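Local coordinates for glutathione S-transferase family protein (Pseudomonas putida, PDB 3LXZ) that probably conjugates reduced glutathione to a wide range of hydrophobic electrophiles, as a two-domain glutathione S-transferase, at residues N15-K18 against L19-E23; Y146-E150 against Q151-A155; N167-G170 against K171-N175; K186-L189 against Q190-G193. All coordinates share one frame; numbering follows the deposited sequence.

Contact 1. Residues N15-K18 against L19-E23; sequences NMVK and LALLE
Four successive i to i+4 backbone bonds tie Asn15-Lys18 to Leu19-Glu23 within helix 12-23, from Leu19 N to Asn15 O at 2.8 Å through to Leu22 N to Lys18 O at 2.9 Å. Val17 and Leu21, one turn apart, lie side by side and point the same way, Val17 CG1 meeting Leu21 CD1 at 4.0 Å. CG1 of Val17 is anti to the backbone N (chi1 -179°), which swings this methyl to the carbonyl side and along the helix toward Leu21. Leu21 CG also rests 3.5 Å from Val17 O, beside the bond that Leu21 N makes to the same oxygen. Lys18 and Leu22 form a second parallel pair, with Lys18 CG 4.0 Å from Leu22 CD1. The lysine chain is extended all the way to NZ, which makes salt bridges with Asp204 and Glu30. Helix 12-23 is the crossover between strands 3-7 and 28-32 in the beta-alpha-beta unit of the thioredoxin-like domain. The Val17-Leu21 row packs on Ile70 of helix 63-73, and Ala20 reaches Leu67 of that helix and Leu157 of helix 154-174. The buried lysine ammonium is probably kept charged by its two carboxylate partners.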
# COMPACT_ATOMS: atom_id res chain seq x y z
N ASN A 15 -15.76 -3.76 4.49
CA ASN A 15 -16.48 -3.02 5.53
C ASN A 15 -16.01 -1.56 5.67
O ASN A 15 -16.80 -0.65 5.97
CB ASN A 15 -16.50 -3.80 6.85
CG ASN A 15 -17.51 -4.94 6.82
OD1 ASN A 15 -18.51 -4.89 6.10
ND2 ASN A 15 -17.25 -5.98 7.61
N MSE A 16 -14.73 -1.33 5.41
CA MSE A 16 -14.16 0.01 5.38
C MSE A 16 -14.82 0.88 4.31
O MSE A 16 -15.22 2.00 4.61
CB MSE A 16 -12.64 -0.06 5.16
CG MSE A 16 -11.81 -0.69 6.30
SE MSE A 16 -10.01 -0.93 5.53
CE MSE A 16 -9.36 -2.53 6.52
N VAL A 17 -14.96 0.38 3.08
CA VAL A 17 -15.66 1.15 2.07
C VAL A 17 -17.13 1.33 2.44
O VAL A 17 -17.66 2.44 2.30
CB VAL A 17 -15.49 0.55 0.69
CG1 VAL A 17 -16.23 1.42 -0.36
CG2 VAL A 17 -13.95 0.56 0.36
N LYS A 18 -17.77 0.25 2.89
CA LYS A 18 -19.18 0.29 3.27
C LYS A 18 -19.44 1.36 4.34
O LYS A 18 -20.40 2.16 4.19
CB LYS A 18 -19.61 -1.10 3.72
CG LYS A 18 -21.07 -1.24 4.18
CD LYS A 18 -21.42 -2.75 4.20
CE LYS A 18 -22.83 -3.03 4.73
NZ LYS A 18 -23.02 -4.51 4.82
N LEU A 19 -18.59 1.42 5.37
CA LEU A 19 -18.76 2.47 6.37
C LEU A 19 -18.63 3.87 5.78
O LEU A 19 -19.38 4.77 6.16
CB LEU A 19 -17.80 2.29 7.55
CG LEU A 19 -17.98 3.21 8.76
CD1 LEU A 19 -19.44 3.20 9.27
CD2 LEU A 19 -17.01 2.74 9.85
N ALA A 20 -17.68 4.06 4.84
CA ALA A 20 -17.45 5.38 4.24
C ALA A 20 -18.72 5.80 3.50
O ALA A 20 -19.17 6.94 3.65
CB ALA A 20 -16.25 5.34 3.26
N LEU A 21 -19.29 4.87 2.73
CA LEU A 21 -20.50 5.15 1.95
C LEU A 21 -21.67 5.48 2.89
O LEU A 21 -22.43 6.40 2.61
CB LEU A 21 -20.86 3.97 1.03
CG LEU A 21 -19.87 3.70 -0.12
CD1 LEU A 21 -20.09 2.35 -0.76
CD2 LEU A 21 -19.96 4.79 -1.16
N LEU A 22 -21.80 4.72 3.97
CA LEU A 22 -22.89 4.95 4.95
C LEU A 22 -22.71 6.28 5.69
O LEU A 22 -23.68 7.03 5.89
CB LEU A 22 -22.97 3.76 5.92
CG LEU A 22 -23.63 2.47 5.42
CD1 LEU A 22 -23.28 1.32 6.33
CD2 LEU A 22 -25.17 2.61 5.28
N GLU A 23 -21.46 6.59 6.06
CA GLU A 23 -21.15 7.79 6.81
C GLU A 23 -21.48 9.00 5.95
O GLU A 23 -22.02 10.02 6.43
CB GLU A 23 -19.67 7.78 7.24
CG GLU A 23 -19.26 8.91 8.20
CD GLU A 23 -19.97 8.87 9.57
OE1 GLU A 23 -20.18 7.78 10.13
OE2 GLU A 23 -20.29 9.95 10.10

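Contact 2. Residues Y146-E150 against Q151-A155; sequences YVAGE and QLTLA
The ring of Tyr146 lies flat over the peptide link between Gln151 and Leu152, where Leu152 N sits 3.6 Å above the ring plane and over its centre. On the same peptide, Gln151 C approaches Tyr146 CD2 to 3.5 Å. The ring is brought there by chi1 -55°, which sets CG anti to the tyrosine's own carbonyl carbon, and by chi2 -86°. Leu152 crosses the ring at an angle, its CB 4.1 Å from Tyr146 CE1, while Gly149 O lies in the ring plane at the edge. An alanine in place of Tyr146 would probably deprive the Gln151-Leu152 peptide of its aromatic cover and leave one flank of Leu152 without its neighbour. Farther along, Val147 CB meets Ala155 CB at 4.2 Å. A water accepts from Ala148 N and lies 2.6 Å from Thr153 OG1, joining the two limbs of the loop. A chi1 of 67° places Thr153 OG1 to accept a weak bond from Ala155 N, 3.3 Å away. Asp156 takes Thr153 N and Val147 N on its two carboxylate oxygens. Thr153 is the N-cap of helix 154-174, and with Asp156 it matches the Thr-x-x-Asp N-capping box known from GST C-terminal domains.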
# COMPACT_ATOMS: atom_id res chain seq x y z
N TYR A 146 -9.34 10.78 17.22
CA TYR A 146 -9.19 10.03 15.98
C TYR A 146 -7.73 9.91 15.54
O TYR A 146 -6.84 10.62 16.04
CB TYR A 146 -10.03 10.68 14.87
CG TYR A 146 -11.47 10.82 15.25
CD1 TYR A 146 -12.35 9.77 15.05
CD2 TYR A 146 -11.97 12.01 15.80
CE1 TYR A 146 -13.70 9.88 15.41
CE2 TYR A 146 -13.32 12.12 16.15
CZ TYR A 146 -14.16 11.05 15.95
OH TYR A 146 -15.50 11.14 16.28
N VAL A 147 -7.49 9.00 14.60
CA VAL A 147 -6.13 8.68 14.21
C VAL A 147 -5.30 9.91 13.87
O VAL A 147 -4.19 10.09 14.42
CB VAL A 147 -6.02 7.61 13.08
CG1 VAL A 147 -4.56 7.40 12.71
CG2 VAL A 147 -6.61 6.29 13.54
N ALA A 148 -5.85 10.77 13.02
CA ALA A 148 -5.08 11.84 12.43
C ALA A 148 -5.32 13.14 13.14
O ALA A 148 -4.67 14.14 12.81
CB ALA A 148 -5.44 11.99 10.93
N GLY A 149 -6.22 13.16 14.12
CA GLY A 149 -6.55 14.45 14.74
C GLY A 149 -7.90 14.48 15.40
O GLY A 149 -8.31 13.51 15.98
N GLU A 150 -8.59 15.63 15.29
CA GLU A 150 -9.86 15.86 15.98
C GLU A 150 -11.14 15.45 15.21
O GLU A 150 -12.24 15.52 15.76
CB GLU A 150 -9.96 17.32 16.44
CG GLU A 150 -8.75 17.78 17.27
CD GLU A 150 -8.80 19.23 17.77
OE1 GLU A 150 -9.84 19.92 17.61
OE2 GLU A 150 -7.78 19.69 18.35
N GLN A 151 -10.99 15.01 13.96
CA GLN A 151 -12.16 14.65 13.13
C GLN A 151 -12.02 13.25 12.52
O GLN A 151 -10.91 12.82 12.22
CB GLN A 151 -12.35 15.63 11.97
CG GLN A 151 -12.45 17.11 12.35
CD GLN A 151 -13.89 17.59 12.40
OE1 GLN A 151 -14.59 17.41 13.41
NE2 GLN A 151 -14.35 18.19 11.31
N LEU A 152 -13.15 12.58 12.33
CA LEU A 152 -13.18 11.28 11.63
C LEU A 152 -12.61 11.46 10.21
O LEU A 152 -13.00 12.38 9.49
CB LEU A 152 -14.62 10.75 11.56
CG LEU A 152 -14.79 9.45 10.77
CD1 LEU A 152 -14.20 8.37 11.59
CD2 LEU A 152 -16.26 9.12 10.51
N THR A 153 -11.65 10.61 9.84
CA THR A 153 -11.09 10.61 8.48
C THR A 153 -10.99 9.18 7.96
O THR A 153 -11.23 8.24 8.71
CB THR A 153 -9.67 11.20 8.40
OG1 THR A 153 -8.74 10.36 9.10
CG2 THR A 153 -9.61 12.59 8.98
N LEU A 154 -10.61 9.03 6.68
CA LEU A 154 -10.32 7.73 6.10
C LEU A 154 -9.41 6.85 6.93
O LEU A 154 -9.59 5.62 6.99
CB LEU A 154 -9.71 7.90 4.69
CG LEU A 154 -10.51 8.79 3.73
CD1 LEU A 154 -9.75 8.94 2.39
CD2 LEU A 154 -11.93 8.28 3.49
N ALA A 155 -8.41 7.44 7.55
CA ALA A 155 -7.51 6.62 8.35
C ALA A 155 -8.21 5.92 9.51
O ALA A 155 -7.76 4.84 9.91
CB ALA A 155 -6.33 7.45 8.86
O HOH W 1 -8.35 10.80 11.68

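Contact 3. Residues N167-G170 against K171-N175; sequences NAVG and KKVLN
Val169 and Gly170 face Val173 and Leu174 on the tighter side of this C-terminal part of helix 154-174. The grip is mostly on backbone oxygens. Val169 O receives Val173 N at 2.8 Å and, weakly, Leu174 N at 3.3 Å, while Val173 CB presses to 3.3 Å on the same Val169 O. Leu174 N also reaches Gly170 O at 3.1 Å, from above the carbonyl plane. Here the helix widens into a pi-type turn. Val169, Gly170 and Leu174 are buried, but their side chains touch lightly, Val169 CG1 lying 4.4 Å from Leu174 CD1. Tyr109 and Ser112 of helix 109-114 pack on Val169, and Leu130 of helix 120-140 on Leu174. The other side is looser and faces solvent. Lys171 and Lys172 run their aliphatic chains past the carbonyls of Asn167 and Ala168, and both are exposed. With CG anti to its carbonyl carbon (chi1 -67°), Lys171 runs back past Asn167, its CD 3.9 Å from Asn167 ND2; the bend at chi3 then turns the end away. Asn167 ND2 bonds to Asp177, and OD1 to the backbone N of Leu179. The pi-type turn and the positive phi of Asn175 (61°) mark the C-terminal region of helix 154-174, in the helical GST C-terminal domain.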
# COMPACT_ATOMS: atom_id res chain seq x y z
N ASN A 167 -5.50 -7.27 16.88
CA ASN A 167 -5.46 -7.61 18.31
C ASN A 167 -5.95 -9.03 18.60
O ASN A 167 -5.41 -9.70 19.48
CB ASN A 167 -6.20 -6.59 19.17
CG ASN A 167 -5.58 -6.44 20.56
OD1 ASN A 167 -4.36 -6.28 20.70
ND2 ASN A 167 -6.41 -6.47 21.58
N ALA A 168 -6.90 -9.52 17.81
CA ALA A 168 -7.33 -10.92 17.91
C ALA A 168 -6.17 -11.85 17.57
O ALA A 168 -5.92 -12.81 18.32
CB ALA A 168 -8.53 -11.19 17.01
N VAL A 169 -5.47 -11.58 16.46
CA VAL A 169 -4.27 -12.33 16.09
C VAL A 169 -3.30 -12.26 17.24
O VAL A 169 -2.74 -13.29 17.63
CB VAL A 169 -3.59 -11.78 14.78
CG1 VAL A 169 -2.15 -12.31 14.61
CG2 VAL A 169 -4.43 -12.06 13.57
N GLY A 170 -3.07 -11.07 17.78
CA GLY A 170 -2.16 -10.92 18.92
C GLY A 170 -2.51 -11.87 20.06
O GLY A 170 -1.68 -12.67 20.52
N LYS A 171 -3.75 -11.79 20.52
CA LYS A 171 -4.15 -12.59 21.68
C LYS A 171 -4.16 -14.09 21.37
O LYS A 171 -3.59 -14.88 22.13
CB LYS A 171 -5.49 -12.12 22.24
CG LYS A 171 -5.39 -10.72 22.86
CD LYS A 171 -6.77 -10.09 23.10
CE LYS A 171 -7.51 -10.71 24.28
NZ LYS A 171 -8.79 -9.97 24.54
N LYS A 172 -4.76 -14.49 20.25
CA LYS A 172 -4.94 -15.91 19.96
C LYS A 172 -3.68 -16.62 19.48
O LYS A 172 -3.43 -17.77 19.86
CB LYS A 172 -6.10 -16.14 18.97
CG LYS A 172 -7.47 -15.69 19.50
CD LYS A 172 -8.56 -15.71 18.42
CE LYS A 172 -9.33 -17.05 18.37
NZ LYS A 172 -10.38 -17.20 19.45
N VAL A 173 -2.90 -15.94 18.63
CA VAL A 173 -1.74 -16.56 17.97
C VAL A 173 -0.40 -16.21 18.65
O VAL A 173 0.49 -17.06 18.76
CB VAL A 173 -1.67 -16.16 16.46
CG1 VAL A 173 -0.51 -16.86 15.73
CG2 VAL A 173 -2.99 -16.45 15.76
N LEU A 174 -0.23 -14.97 19.07
CA LEU A 174 1.08 -14.51 19.47
C LEU A 174 1.27 -14.36 20.97
O LEU A 174 2.38 -14.10 21.43
CB LEU A 174 1.39 -13.20 18.76
CG LEU A 174 1.34 -13.25 17.22
CD1 LEU A 174 1.73 -11.89 16.63
CD2 LEU A 174 2.28 -14.32 16.68
N ASN A 175 0.17 -14.49 21.73
CA ASN A 175 0.17 -14.26 23.19
C ASN A 175 0.57 -12.82 23.58
O ASN A 175 1.29 -12.60 24.56
CB ASN A 175 1.06 -15.30 23.91
CG ASN A 175 0.69 -16.76 23.55
OD1 ASN A 175 1.53 -17.51 23.04
ND2 ASN A 175 -0.57 -17.15 23.79

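Contact 4. Residues K186-L189 against Q190-G193; sequences KALL and QLMG
Leu188 meets Met192, a selenomethionine one turn further along helix 183-193, and the two side chains lie side by side, pointing the same way. Beneath them the backbone bond from Met192 N to Leu188 O is short and straight, 2.8 Å with an N-H...O angle of 172°. From Lys186 to Gly193 three further bonds of the same i to i+4 kind continue the helical ladder.

The Met192 side chain can be followed outward from this bond. Met192 CB lies 3.6 Å from Leu188 O, beside the carbonyl that the residue's own N-H has engaged. Met192 CG stands anti to the carbonyl carbon (chi1 -67°), which lays it back along the helix, 3.5 Å from Leu188 O and 3.8 Å from Leu188 CD1. At chi2 (-53°) the chain bends, and SE turns away from the first segment. A second bend at chi3 sends CE on to the Leu152 side chain, while Cys160 of helix 154-174 also touches this residue.

Leu188 continues the apolar face inward, packing on Phe159 and Phe143, and Leu189 adds contacts to Phe159 and Leu179. The opposite character appears at Ala187 and Gln190, which are exposed. There a water donates to Ala187 O at 2.6 Å and to Gln190 OE1 at 2.7 Å, a bridge made possible by the bend of Gln190 at chi2. Ala187 O thus accepts both this water and Leu191 N. The helix therefore has two characters: Leu188 and Met192 are buried by dispersion contacts against helix 154-174, Leu189 partly so, and the outer side carries a water-bridged carbonyl (Ala187) and side-chain amide (Gln190).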
# COMPACT_ATOMS: atom_id res chain seq x y z
N LYS A 186 -7.04 2.01 22.28
CA LYS A 186 -8.12 1.28 22.94
C LYS A 186 -9.37 2.15 22.97
O LYS A 186 -10.48 1.70 22.62
CB LYS A 186 -7.69 0.81 24.35
CG LYS A 186 -8.43 -0.43 24.85
CD LYS A 186 -7.91 -0.80 26.23
CE LYS A 186 -8.15 -2.26 26.54
NZ LYS A 186 -9.31 -2.79 25.76
N ALA A 187 -9.19 3.42 23.31
CA ALA A 187 -10.29 4.36 23.43
C ALA A 187 -10.93 4.67 22.07
O ALA A 187 -12.14 4.76 21.96
CB ALA A 187 -9.80 5.64 24.10
N LEU A 188 -10.11 4.79 21.02
CA LEU A 188 -10.64 5.08 19.69
C LEU A 188 -11.45 3.88 19.17
O LEU A 188 -12.50 4.06 18.55
CB LEU A 188 -9.50 5.49 18.72
CG LEU A 188 -9.92 5.71 17.25
CD1 LEU A 188 -11.07 6.72 17.11
CD2 LEU A 188 -8.73 6.19 16.40
N LEU A 189 -10.96 2.67 19.42
CA LEU A 189 -11.64 1.49 18.95
C LEU A 189 -13.03 1.43 19.58
O LEU A 189 -13.99 1.12 18.90
CB LEU A 189 -10.85 0.22 19.25
CG LEU A 189 -11.25 -1.01 18.42
CD1 LEU A 189 -11.02 -0.81 16.89
CD2 LEU A 189 -10.48 -2.24 18.88
N GLN A 190 -13.15 1.73 20.87
CA GLN A 190 -14.48 1.74 21.47
C GLN A 190 -15.35 2.83 20.86
O GLN A 190 -16.53 2.62 20.63
CB GLN A 190 -14.43 1.95 22.97
CG GLN A 190 -15.78 1.72 23.65
CD GLN A 190 -16.64 2.95 23.71
OE1 GLN A 190 -16.21 4.06 23.38
NE2 GLN A 190 -17.90 2.77 24.13
N LEU A 191 -14.75 3.98 20.58
CA LEU A 191 -15.46 5.12 20.01
C LEU A 191 -16.04 4.83 18.61
O LEU A 191 -17.20 5.13 18.32
CB LEU A 191 -14.54 6.35 19.97
CG LEU A 191 -15.19 7.63 19.42
CD1 LEU A 191 -16.46 8.01 20.20
CD2 LEU A 191 -14.22 8.80 19.43
N MSE A 192 -15.21 4.24 17.74
CA MSE A 192 -15.63 3.81 16.41
C MSE A 192 -16.68 2.73 16.57
O MSE A 192 -17.56 2.61 15.74
CB MSE A 192 -14.43 3.26 15.60
CG MSE A 192 -13.33 4.27 15.20
SE MSE A 192 -14.03 5.81 14.27
CE MSE A 192 -14.54 4.98 12.58
N GLY A 193 -16.59 1.94 17.65
CA GLY A 193 -17.61 0.89 17.93
C GLY A 193 -19.02 1.42 18.16
O GLY A 193 -20.03 0.69 17.97
O HOH W 2 -13.95 5.50 23.71

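How the contacts relate
Contact 1 belongs to the thioredoxin-like N-terminal domain, the other three to the helical C-terminal domain. Glu23 CG meets Leu152 CD2 at 3.8 Å, joining contacts 1 and 2 across the domain interface. Contacts 2 and 4 pack directly, Leu152 CD1 lying 3.6 Å from Met192 CE and Val147 N 3.6 Å from Leu188 CD2. Contacts 2 and 3 sit at the two ends of helix 154-174, their centres about 26 Å apart. Contact 1 is near the glutathione-binding residues, here without ligand, the Val17 side chain being about 4 Å from that of Thr63; Val169 in contact 3 is about 7 Å from Arg106, side chain to side chain. Contact 4 is remote from these residues.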